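Local structure of NURA (Sulfolobus solfataricus, 2YGK) at residues G127-M132 with K284-R289; G69-V74 with K318-V323; I166-E171 with R175-L180; F210-D213 with T218-E221. The protein processes the ends of linear double-stranded DNA as a manganese-dependent nuclease in double-strand break repair, probably acting with the HerA helicase to resect the 5' strand. All coordinates share one frame; numbering follows the deposited sequence.

Interaction 1: G127-M132 with K284-R289; sequences GDYILM and KEIMDR
Tyr-129, on the strand that begins here, sends its phenol across to Ile-286 and Arg-289, one turn apart on helix 280-291. Taken along the helix, Glu-285 comes first and meets the strand only indirectly: its OE1 stands 3.6 Å from NH1 of Arg-289, well out of the guanidinium plane, so charge rather than an N-H bond links them. Ile-286 follows, its CG1 obliquely placed 3.9 Å from OH of Tyr-129, while the same side chain also leans on Leu-198 of the neighbouring strand. Asp-288, off the contact, is held by a salt bridge to Arg-227 and a hydrogen bond to Tyr-42. Arg-289 ends the walk. Its chain, extended from CG to NE, crosses the tyrosine side chain at about a right angle and brings NH1 to the ring edge, where it gives OH a short but poorly aligned, weak hydrogen bond (2.6 Å, 120° at the hydrogen). Ring and guanidinium planes stand 54° apart. A phenylalanine at Tyr-129 would probably leave NH1 of Arg-289 without this acceptor and open a small gap beside Ile-286. Here a helix is laid against the central mixed sheet, on strand 129-133 between strands 54-65 and 197-201, an arrangement that fits the RNase H-like fold of the NurA family.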
loop_
_atom_site.group_PDB
_atom_site.type_symbol
_atom_site.label_atom_id
_atom_site.label_comp_id
_atom_site.label_asym_id
_atom_site.label_seq_id
_atom_site.Cartn_x
_atom_site.Cartn_y
_atom_site.Cartn_z
ATOM N N GLY A 127 6.291 -33.300 -8.165
ATOM C CA GLY A 127 5.793 -33.030 -9.515
ATOM C C GLY A 127 6.882 -32.963 -10.565
ATOM O O GLY A 127 8.058 -33.131 -10.260
ATOM N N ASP A 128 6.483 -32.720 -11.806
ATOM C CA ASP A 128 7.427 -32.558 -12.887
ATOM C C ASP A 128 7.848 -31.103 -12.992
ATOM O O ASP A 128 8.963 -30.798 -13.411
ATOM C CB ASP A 128 6.794 -32.998 -14.216
ATOM C CG ASP A 128 6.328 -34.464 -14.195
ATOM O OD1 ASP A 128 7.095 -35.335 -13.716
ATOM O OD2 ASP A 128 5.186 -34.738 -14.641
ATOM N N TYR A 129 6.918 -30.208 -12.674
ATOM C CA TYR A 129 7.198 -28.794 -12.629
ATOM C C TYR A 129 6.613 -28.178 -11.355
ATOM O O TYR A 129 5.674 -28.730 -10.738
ATOM C CB TYR A 129 6.561 -28.100 -13.816
ATOM C CG TYR A 129 7.131 -28.409 -15.178
ATOM C CD1 TYR A 129 8.136 -27.611 -15.717
ATOM C CD2 TYR A 129 6.604 -29.415 -15.967
ATOM C CE1 TYR A 129 8.644 -27.831 -17.000
ATOM C CE2 TYR A 129 7.112 -29.663 -17.268
ATOM C CZ TYR A 129 8.139 -28.858 -17.779
ATOM O OH TYR A 129 8.668 -29.060 -19.059
ATOM N N ILE A 130 7.180 -27.042 -10.967
ATOM C CA ILE A 130 6.688 -26.283 -9.828
ATOM C C ILE A 130 6.268 -24.930 -10.344
ATOM O O ILE A 130 7.031 -24.270 -11.015
ATOM C CB ILE A 130 7.773 -26.083 -8.765
ATOM C CG1 ILE A 130 8.264 -27.426 -8.249
ATOM C CG2 ILE A 130 7.240 -25.272 -7.566
ATOM C CD1 ILE A 130 9.364 -27.261 -7.263
ATOM N N LEU A 131 5.041 -24.533 -10.056
ATOM C CA LEU A 131 4.553 -23.221 -10.446
ATOM C C LEU A 131 4.482 -22.319 -9.230
ATOM O O LEU A 131 3.705 -22.571 -8.315
ATOM C CB LEU A 131 3.162 -23.335 -11.048
ATOM C CG LEU A 131 3.006 -24.422 -12.081
ATOM C CD1 LEU A 131 1.592 -24.383 -12.642
ATOM C CD2 LEU A 131 4.075 -24.202 -13.177
HETATM N N MSE A 132 5.290 -21.268 -9.231
HETATM C CA MSE A 132 5.187 -20.201 -8.258
HETATM C C MSE A 132 4.410 -19.041 -8.862
HETATM O O MSE A 132 4.500 -18.791 -10.076
HETATM C CB MSE A 132 6.572 -19.645 -7.885
HETATM C CG MSE A 132 7.640 -20.682 -7.560
HETATM SE SE MSE A 132 7.383 -21.576 -5.877
HETATM C CE MSE A 132 7.229 -20.059 -4.710
ATOM N N LYS A 284 7.436 -24.365 -26.318
ATOM C CA LYS A 284 6.231 -24.997 -26.859
ATOM C C LYS A 284 5.809 -26.233 -26.039
ATOM O O LYS A 284 4.596 -26.505 -25.862
ATOM C CB LYS A 284 6.427 -25.425 -28.317
ATOM C CG LYS A 284 6.343 -24.330 -29.364
ATOM C CD LYS A 284 6.898 -24.796 -30.697
ATOM C CE LYS A 284 6.898 -23.685 -31.761
ATOM N NZ LYS A 284 7.683 -24.024 -32.974
ATOM N N GLU A 285 6.787 -26.989 -25.544
ATOM C CA GLU A 285 6.466 -28.101 -24.632
ATOM C C GLU A 285 5.854 -27.560 -23.332
ATOM O O GLU A 285 4.900 -28.131 -22.817
ATOM C CB GLU A 285 7.702 -28.953 -24.310
ATOM C CG GLU A 285 8.265 -29.754 -25.503
ATOM C CD GLU A 285 9.535 -30.539 -25.140
ATOM O OE1 GLU A 285 9.882 -30.631 -23.918
ATOM O OE2 GLU A 285 10.181 -31.076 -26.072
ATOM N N ILE A 286 6.402 -26.457 -22.810
ATOM C CA ILE A 286 5.895 -25.897 -21.561
ATOM C C ILE A 286 4.484 -25.323 -21.752
ATOM O O ILE A 286 3.645 -25.441 -20.860
ATOM C CB ILE A 286 6.824 -24.793 -20.984
ATOM C CG1 ILE A 286 8.104 -25.402 -20.394
ATOM C CG2 ILE A 286 6.117 -23.967 -19.901
ATOM C CD1 ILE A 286 9.147 -24.327 -20.042
HETATM N N MSE A 287 4.225 -24.702 -22.899
HETATM C CA MSE A 287 2.890 -24.215 -23.183
HETATM C C MSE A 287 1.893 -25.367 -23.266
HETATM O O MSE A 287 0.813 -25.308 -22.720
HETATM C CB MSE A 287 2.883 -23.461 -24.511
HETATM C CG MSE A 287 3.569 -22.132 -24.431
HETATM SE SE MSE A 287 3.540 -21.180 -26.102
HETATM C CE MSE A 287 1.649 -21.040 -26.505
ATOM N N ASP A 288 2.273 -26.409 -23.991
ATOM C CA ASP A 288 1.383 -27.536 -24.287
ATOM C C ASP A 288 0.983 -28.231 -23.022
ATOM O O ASP A 288 -0.189 -28.500 -22.801
ATOM C CB ASP A 288 2.078 -28.509 -25.228
ATOM C CG ASP A 288 2.033 -28.059 -26.681
ATOM O OD1 ASP A 288 1.349 -27.040 -26.949
ATOM O OD2 ASP A 288 2.686 -28.720 -27.550
ATOM N N ARG A 289 1.970 -28.481 -22.172
ATOM C CA ARG A 289 1.754 -29.051 -20.838
ATOM C C ARG A 289 0.967 -28.149 -19.875
ATOM O O ARG A 289 0.082 -28.618 -19.154
ATOM C CB ARG A 289 3.109 -29.429 -20.228
ATOM C CG ARG A 289 3.819 -30.527 -20.989
ATOM C CD ARG A 289 5.281 -30.490 -20.718
ATOM N NE ARG A 289 5.979 -31.660 -21.256
ATOM C CZ ARG A 289 7.306 -31.805 -21.280
ATOM N NH1 ARG A 289 8.118 -30.853 -20.829
ATOM N NH2 ARG A 289 7.834 -32.907 -21.777
#

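Interaction 2: G69-V74 with K318-V323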
loop_
_atom_site.group_PDB
_atom_site.type_symbol
_atom_site.label_atom_id
_atom_site.label_comp_id
_atom_site.label_asym_id
_atom_site.label_seq_id
_atom_site.Cartn_x
_atom_site.Cartn_y
_atom_site.Cartn_z
ATOM N N GLY A 69 -1.282 -3.811 18.458
ATOM C CA GLY A 69 -0.217 -3.778 17.477
ATOM C C GLY A 69 -0.802 -4.122 16.125
ATOM O O GLY A 69 -1.996 -3.967 15.931
ATOM N N ILE A 70 0.041 -4.631 15.216
ATOM C CA ILE A 70 -0.379 -5.071 13.896
ATOM C C ILE A 70 -0.762 -6.536 13.950
ATOM O O ILE A 70 0.103 -7.414 13.996
ATOM C CB ILE A 70 0.732 -4.915 12.839
ATOM C CG1 ILE A 70 1.427 -3.558 12.951
ATOM C CG2 ILE A 70 0.147 -5.103 11.440
ATOM C CD1 ILE A 70 0.466 -2.405 12.891
ATOM N N VAL A 71 -2.059 -6.806 13.922
ATOM C CA VAL A 71 -2.553 -8.171 13.978
ATOM C C VAL A 71 -2.533 -8.750 12.583
ATOM O O VAL A 71 -3.237 -8.255 11.732
ATOM C CB VAL A 71 -3.989 -8.230 14.496
ATOM C CG1 VAL A 71 -4.511 -9.675 14.466
ATOM C CG2 VAL A 71 -4.075 -7.639 15.931
ATOM N N TYR A 72 -1.740 -9.800 12.360
ATOM C CA TYR A 72 -1.570 -10.347 11.026
ATOM C C TYR A 72 -1.859 -11.829 10.933
ATOM O O TYR A 72 -1.882 -12.555 11.915
ATOM C CB TYR A 72 -0.149 -10.132 10.544
ATOM C CG TYR A 72 0.844 -10.985 11.284
ATOM C CD1 TYR A 72 1.444 -10.532 12.458
ATOM C CD2 TYR A 72 1.153 -12.252 10.839
ATOM C CE1 TYR A 72 2.358 -11.319 13.144
ATOM C CE2 TYR A 72 2.053 -13.039 11.508
ATOM C CZ TYR A 72 2.662 -12.572 12.668
ATOM O OH TYR A 72 3.574 -13.384 13.336
ATOM N N ALA A 73 -2.014 -12.266 9.700
ATOM C CA ALA A 73 -2.255 -13.643 9.396
ATOM C C ALA A 73 -1.644 -13.895 8.043
ATOM O O ALA A 73 -1.880 -13.153 7.104
ATOM C CB ALA A 73 -3.734 -13.907 9.376
ATOM N N VAL A 74 -0.853 -14.945 7.951
ATOM C CA VAL A 74 -0.243 -15.372 6.696
ATOM C C VAL A 74 -0.609 -16.828 6.473
ATOM O O VAL A 74 -0.851 -17.574 7.449
ATOM C CB VAL A 74 1.291 -15.300 6.771
ATOM C CG1 VAL A 74 1.770 -13.838 6.827
ATOM C CG2 VAL A 74 1.791 -16.114 7.976
ATOM N N LYS A 318 -13.418 -12.266 11.184
ATOM C CA LYS A 318 -13.337 -13.361 12.153
ATOM C C LYS A 318 -12.071 -13.287 12.996
ATOM O O LYS A 318 -12.126 -13.409 14.220
ATOM C CB LYS A 318 -13.353 -14.722 11.443
ATOM C CG LYS A 318 -14.660 -15.080 10.770
ATOM C CD LYS A 318 -15.715 -15.473 11.806
ATOM C CE LYS A 318 -17.048 -15.891 11.168
ATOM N NZ LYS A 318 -18.061 -16.256 12.215
ATOM N N ILE A 319 -10.939 -13.100 12.320
ATOM C CA ILE A 319 -9.614 -13.129 12.945
ATOM C C ILE A 319 -9.559 -12.061 14.038
ATOM O O ILE A 319 -9.243 -12.372 15.197
ATOM C CB ILE A 319 -8.445 -12.909 11.900
ATOM C CG1 ILE A 319 -8.450 -13.969 10.774
ATOM C CG2 ILE A 319 -7.084 -12.891 12.574
ATOM C CD1 ILE A 319 -7.852 -15.326 11.099
ATOM N N ILE A 320 -9.900 -10.822 13.668
ATOM C CA ILE A 320 -9.911 -9.689 14.621
ATOM C C ILE A 320 -10.797 -9.947 15.842
ATOM O O ILE A 320 -10.373 -9.771 16.979
ATOM C CB ILE A 320 -10.390 -8.366 13.967
ATOM C CG1 ILE A 320 -9.608 -8.068 12.701
ATOM C CG2 ILE A 320 -10.215 -7.214 14.942
ATOM C CD1 ILE A 320 -8.186 -8.549 12.772
ATOM N N LYS A 321 -12.026 -10.366 15.578
ATOM C CA LYS A 321 -12.935 -10.792 16.617
ATOM C C LYS A 321 -12.280 -11.782 17.567
ATOM O O LYS A 321 -12.371 -11.617 18.780
ATOM C CB LYS A 321 -14.220 -11.377 16.013
ATOM C CG LYS A 321 -15.227 -10.289 15.611
ATOM C CD LYS A 321 -16.403 -10.823 14.796
ATOM C CE LYS A 321 -17.302 -9.672 14.346
ATOM N NZ LYS A 321 -18.626 -10.134 13.863
ATOM N N LEU A 322 -11.611 -12.799 17.027
ATOM C CA LEU A 322 -10.944 -13.786 17.897
ATOM C C LEU A 322 -9.868 -13.148 18.780
ATOM O O LEU A 322 -9.851 -13.335 20.001
ATOM C CB LEU A 322 -10.329 -14.940 17.099
ATOM C CG LEU A 322 -11.324 -15.951 16.551
ATOM C CD1 LEU A 322 -10.591 -16.953 15.677
ATOM C CD2 LEU A 322 -12.058 -16.667 17.666
ATOM N N VAL A 323 -8.984 -12.394 18.137
ATOM C CA VAL A 323 -7.866 -11.753 18.812
ATOM C C VAL A 323 -8.350 -10.799 19.876
ATOM O O VAL A 323 -7.837 -10.806 20.977
ATOM C CB VAL A 323 -6.952 -11.016 17.797
ATOM C CG1 VAL A 323 -6.050 -10.002 18.490
ATOM C CG2 VAL A 323 -6.133 -12.044 17.005
#
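Val-71 and Ile-320 mark the nearest approach of the two backbones, with CA of Val-71 7.5 Å from CA of Ile-320. Segment 69-74 is extended, part of strand 70-82, and turns Val-71 and Ala-73 toward helix 313-330 while Tyr-72 between them points away. On the helix, Ile-319 and Val-323 form one ridge, a turn apart, and Ile-320 flanks it. The two valines carry the contact tip to tip, each using both methyls: CG1 of Val-71 lies 3.8 Å from CG2 of Val-323, and CG2 of Val-71 lies 4.0 Å from CG1 of Val-323. With CG1 of Val-71 anti to the backbone N (chi1 177°), both its branches are presented to the helix. Ile-320 starts off to one flank, but a chi2 of -33°, away from the staggered values, swings its methyl inward until CD1 is 4.2 Å from CG1 of Val-71. Behind the strand, Tyr-72 stacks on Phe-98. The helix is also a subunit boundary: Met-1 and Ile-16 of the second subunit pack on Ile-319 and Val-323. Across the two segments the touching atoms are all methyl carbons, which implies a contact held by shape and exclusion of water rather than by directed bonds.

Interaction 3: I166-E171 with R175-L180; sequences ISIKDE and RDLLML
Glu-171 and Arg-175 are joined through the backbone: N of Arg-175 donates to O of Glu-171 at 3.1 Å, nearly straight at the hydrogen (167°). This bond between residues four apart belongs to the first turn of helix 171-193. Just ahead, Asp-170 is the N-cap; its OD1 accepts from N of Arg-172 and thereby satisfies an amide in the opening turn, where the helix itself offers no partner.

The apolar part is a single meeting of branches. CG1 of Ile-168, in the loop, lies 4.0 Å from CD1 of Leu-177, and the two side chains cross at about a right angle. The loop thus curls back against a turn of the very helix it leads into.

Charge forms the third group, chiefly within the helix. Arg-175 leaves the backbone with CG anti to N (chi1 162°) and then bends at chi3 (50°), which folds its guanidinium over the carboxylate of Asp-176. OD1 of Asp-176 sits 3.1 Å above the plane, over the centre of the group, so the pair is held by charge and not by an N-H aimed at the oxygen. The carboxylate of Glu-171, whose end leads away from segment 175-180, makes a long, weak ion pair with Arg-107.

Around this turn, Leu-177 also rests on Phe-149, on Ile-157 of helix 151-159 and on Ile-165 of helix 162-166, while Ile-166 and Leu-178 lean on Leu-111 and Leu-110 of helix 104-123.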
loop_
_atom_site.group_PDB
_atom_site.type_symbol
_atom_site.label_atom_id
_atom_site.label_comp_id
_atom_site.label_asym_id
_atom_site.label_seq_id
_atom_site.Cartn_x
_atom_site.Cartn_y
_atom_site.Cartn_z
ATOM N N ILE A 166 11.280 -14.014 13.684
ATOM C CA ILE A 166 10.141 -13.243 14.190
ATOM C C ILE A 166 10.411 -12.665 15.568
ATOM O O ILE A 166 10.009 -11.541 15.831
ATOM C CB ILE A 166 8.834 -14.083 14.243
ATOM C CG1 ILE A 166 8.331 -14.399 12.821
ATOM C CG2 ILE A 166 7.767 -13.353 15.068
ATOM C CD1 ILE A 166 7.146 -15.358 12.784
ATOM N N SER A 167 11.113 -13.426 16.414
ATOM C CA SER A 167 11.409 -13.042 17.820
ATOM C C SER A 167 12.427 -11.908 18.010
ATOM O O SER A 167 12.639 -11.461 19.137
ATOM C CB SER A 167 11.902 -14.264 18.604
ATOM O OG SER A 167 10.989 -15.341 18.520
ATOM N N ILE A 168 13.070 -11.466 16.929
ATOM C CA ILE A 168 14.020 -10.346 16.982
ATOM C C ILE A 168 13.393 -9.116 17.634
ATOM O O ILE A 168 12.181 -8.914 17.578
ATOM C CB ILE A 168 14.566 -9.968 15.562
ATOM C CG1 ILE A 168 15.786 -10.817 15.204
ATOM C CG2 ILE A 168 14.966 -8.495 15.478
ATOM C CD1 ILE A 168 17.095 -10.309 15.806
ATOM N N LYS A 169 14.239 -8.301 18.251
ATOM C CA LYS A 169 13.802 -7.064 18.875
ATOM C C LYS A 169 13.610 -6.005 17.793
ATOM O O LYS A 169 12.500 -5.522 17.589
ATOM C CB LYS A 169 14.785 -6.591 19.969
ATOM C CG LYS A 169 16.155 -7.305 20.016
ATOM C CD LYS A 169 16.746 -7.354 21.428
ATOM C CE LYS A 169 17.620 -6.162 21.735
ATOM N NZ LYS A 169 18.262 -6.325 23.064
ATOM N N ASP A 170 14.684 -5.701 17.069
ATOM C CA ASP A 170 14.714 -4.554 16.153
ATOM C C ASP A 170 13.936 -4.774 14.850
ATOM O O ASP A 170 13.851 -5.881 14.349
ATOM C CB ASP A 170 16.168 -4.181 15.840
ATOM C CG ASP A 170 16.318 -2.735 15.408
ATOM O OD1 ASP A 170 15.794 -2.378 14.324
ATOM O OD2 ASP A 170 16.948 -1.955 16.168
ATOM N N GLU A 171 13.399 -3.689 14.302
ATOM C CA GLU A 171 12.517 -3.757 13.135
ATOM C C GLU A 171 13.270 -3.851 11.807
ATOM O O GLU A 171 12.916 -4.671 10.948
ATOM C CB GLU A 171 11.588 -2.536 13.073
ATOM C CG GLU A 171 10.801 -2.271 14.342
ATOM C CD GLU A 171 9.390 -1.805 14.054
ATOM O OE1 GLU A 171 9.224 -0.928 13.170
ATOM O OE2 GLU A 171 8.455 -2.327 14.708
ATOM N N ARG A 175 12.925 -7.078 8.981
ATOM C CA ARG A 175 12.681 -6.970 7.565
ATOM C C ARG A 175 13.890 -7.516 6.821
ATOM O O ARG A 175 13.730 -8.315 5.915
ATOM C CB ARG A 175 12.398 -5.535 7.143
ATOM C CG ARG A 175 12.558 -5.285 5.627
ATOM C CD ARG A 175 12.577 -3.804 5.300
ATOM N NE ARG A 175 13.533 -3.106 6.167
ATOM C CZ ARG A 175 14.607 -2.438 5.759
ATOM N NH1 ARG A 175 14.884 -2.306 4.464
ATOM N NH2 ARG A 175 15.401 -1.872 6.664
ATOM N N ASP A 176 15.087 -7.094 7.215
ATOM C CA ASP A 176 16.309 -7.457 6.493
ATOM C C ASP A 176 16.668 -8.936 6.644
ATOM O O ASP A 176 17.052 -9.576 5.666
ATOM C CB ASP A 176 17.486 -6.550 6.885
ATOM C CG ASP A 176 17.448 -5.201 6.169
ATOM O OD1 ASP A 176 16.449 -4.906 5.469
ATOM O OD2 ASP A 176 18.430 -4.441 6.281
ATOM N N LEU A 177 16.516 -9.486 7.843
ATOM C CA LEU A 177 16.655 -10.929 8.009
ATOM C C LEU A 177 15.672 -11.719 7.167
ATOM O O LEU A 177 16.031 -12.748 6.622
ATOM C CB LEU A 177 16.471 -11.346 9.454
ATOM C CG LEU A 177 17.693 -11.297 10.338
ATOM C CD1 LEU A 177 17.300 -11.911 11.697
ATOM C CD2 LEU A 177 18.909 -12.009 9.719
ATOM N N LEU A 178 14.425 -11.266 7.082
ATOM C CA LEU A 178 13.425 -11.969 6.261
ATOM C C LEU A 178 13.771 -11.908 4.776
ATOM O O LEU A 178 13.595 -12.872 4.072
ATOM C CB LEU A 178 12.019 -11.443 6.522
ATOM C CG LEU A 178 11.378 -11.930 7.827
ATOM C CD1 LEU A 178 10.187 -11.048 8.305
ATOM C CD2 LEU A 178 10.961 -13.367 7.684
HETATM N N MSE A 179 14.278 -10.771 4.316
HETATM C CA MSE A 179 14.732 -10.640 2.942
HETATM C C MSE A 179 15.811 -11.675 2.643
HETATM O O MSE A 179 15.730 -12.400 1.648
HETATM C CB MSE A 179 15.271 -9.235 2.695
HETATM C CG MSE A 179 14.186 -8.195 2.616
HETATM SE SE MSE A 179 14.875 -6.419 2.334
HETATM C CE MSE A 179 15.513 -6.653 0.496
ATOM N N LEU A 180 16.814 -11.748 3.514
ATOM C CA LEU A 180 17.878 -12.745 3.377
ATOM C C LEU A 180 17.325 -14.168 3.301
ATOM O O LEU A 180 17.661 -14.923 2.387
ATOM C CB LEU A 180 18.878 -12.654 4.531
ATOM C CG LEU A 180 20.231 -11.999 4.241
ATOM C CD1 LEU A 180 21.147 -12.163 5.446
ATOM C CD2 LEU A 180 20.910 -12.588 3.001
#

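Interaction 4: F210-D213 with T218-E221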
loop_
_atom_site.group_PDB
_atom_site.type_symbol
_atom_site.label_atom_id
_atom_site.label_comp_id
_atom_site.label_asym_id
_atom_site.label_seq_id
_atom_site.Cartn_x
_atom_site.Cartn_y
_atom_site.Cartn_z
ATOM N N PHE A 210 10.264 -4.224 -25.855
ATOM C CA PHE A 210 9.886 -3.094 -26.690
ATOM C C PHE A 210 10.410 -1.754 -26.219
ATOM O O PHE A 210 10.463 -0.822 -27.007
ATOM C CB PHE A 210 8.376 -3.015 -26.788
ATOM C CG PHE A 210 7.739 -4.279 -27.239
ATOM C CD1 PHE A 210 7.883 -4.718 -28.550
ATOM C CD2 PHE A 210 6.977 -5.027 -26.373
ATOM C CE1 PHE A 210 7.275 -5.890 -28.982
ATOM C CE2 PHE A 210 6.375 -6.205 -26.791
ATOM C CZ PHE A 210 6.517 -6.632 -28.100
ATOM N N GLY A 211 10.769 -1.636 -24.945
ATOM C CA GLY A 211 11.373 -0.407 -24.425
ATOM C C GLY A 211 10.499 0.830 -24.578
ATOM O O GLY A 211 10.954 1.857 -25.088
ATOM N N THR A 212 9.244 0.720 -24.136
ATOM C CA THR A 212 8.263 1.782 -24.294
ATOM C C THR A 212 7.804 2.279 -22.928
ATOM O O THR A 212 8.253 1.785 -21.898
ATOM C CB THR A 212 7.044 1.307 -25.110
ATOM O OG1 THR A 212 6.252 0.397 -24.333
ATOM C CG2 THR A 212 7.492 0.632 -26.413
ATOM N N ASP A 213 6.911 3.266 -22.933
ATOM C CA ASP A 213 6.381 3.826 -21.701
ATOM C C ASP A 213 5.484 2.842 -20.981
ATOM O O ASP A 213 5.273 2.983 -19.783
ATOM C CB ASP A 213 5.592 5.113 -21.968
ATOM C CG ASP A 213 6.479 6.289 -22.351
ATOM O OD1 ASP A 213 7.646 6.341 -21.913
ATOM O OD2 ASP A 213 5.989 7.173 -23.085
ATOM N N THR A 218 1.590 -5.631 -21.523
ATOM C CA THR A 218 0.431 -4.853 -21.968
ATOM C C THR A 218 0.455 -4.618 -23.482
ATOM O O THR A 218 -0.580 -4.653 -24.157
ATOM C CB THR A 218 0.387 -3.490 -21.256
ATOM O OG1 THR A 218 0.311 -3.693 -19.836
ATOM C CG2 THR A 218 -0.789 -2.678 -21.721
ATOM N N VAL A 219 1.641 -4.364 -24.013
ATOM C CA VAL A 219 1.836 -4.290 -25.457
ATOM C C VAL A 219 1.347 -5.566 -26.164
ATOM O O VAL A 219 0.623 -5.479 -27.135
ATOM C CB VAL A 219 3.321 -3.972 -25.815
ATOM C CG1 VAL A 219 3.640 -4.388 -27.185
ATOM C CG2 VAL A 219 3.575 -2.506 -25.710
ATOM N N LEU A 220 1.695 -6.742 -25.659
ATOM C CA LEU A 220 1.253 -8.002 -26.301
ATOM C C LEU A 220 -0.244 -8.303 -26.214
ATOM O O LEU A 220 -0.802 -9.015 -27.049
ATOM C CB LEU A 220 1.999 -9.197 -25.717
ATOM C CG LEU A 220 3.505 -9.198 -25.917
ATOM C CD1 LEU A 220 4.135 -10.139 -24.911
ATOM C CD2 LEU A 220 3.857 -9.545 -27.392
ATOM N N GLU A 221 -0.892 -7.800 -25.178
ATOM C CA GLU A 221 -2.321 -8.035 -24.983
ATOM C C GLU A 221 -3.095 -7.142 -25.906
ATOM O O GLU A 221 -4.181 -7.498 -26.339
ATOM C CB GLU A 221 -2.719 -7.787 -23.537
ATOM C CG GLU A 221 -2.224 -8.874 -22.560
ATOM C CD GLU A 221 -2.498 -8.550 -21.088
ATOM O OE1 GLU A 221 -3.216 -7.562 -20.792
ATOM O OE2 GLU A 221 -1.993 -9.303 -20.220
#
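Phe-210 and Val-219 make most of this contact, the ring of one meeting chiefly the CG1 methyl of the other. CG1 of Val-219 stands over one face of Phe-210, 3.7 Å from the ring centroid and 27° off the normal, a CH-pi contact. The methyl is offset toward the rim, so its nearest ring atom is CE2 of Phe-210, only 3.3 Å from CG1 of Val-219; the fit is tight. With CG1 of Val-219 roughly anti to the backbone N (chi1 158°), that branch reaches the ring and CG2 is turned to Thr-212. Leu-220, the next helix residue, comes at the ring edge instead, its CD2 4.0 Å from CZ of Phe-210. The loop after strand 197-201 thus doubles back against the middle of the short helix 216-223, within the NurA domain, with N of Phe-210 bonded to OD1 of Asp-216. An alanine at Phe-210 would probably strip Val-219 and Leu-220 of their aromatic partner and open a gap between loop and helix. Thr-212 adds a lighter touch, its OG1 4.2 Å from CG2 of Val-219, but that hydroxyl is spent on O of Tyr-214. Beyond the contact, helix 17-38 packs on Val-219 through Ile-31 and Val-35, and Asp-213 forms a salt bridge with Lys-99 of the second subunit.

Overall arrangement
From the N terminus, segment 69-74 opens the widest loop, closed only when helix 313-330 returns in interaction 2. Nested inside it, strand 129-133 opens a second long loop that interaction 1 closes at helix 280-291. Interactions 3 and 4 are short local closures in series within that second loop, each folding a loop back on the helix that follows; none cross. Interactions 1 and 2 reach the same central sheet, on opposite sides of the chain's centre, about 37 Å apart between their centres. Interactions 2 and 3 touch through Tyr-72 and Ile-166, whereas interactions 2 and 4, far apart, both reach the second subunit.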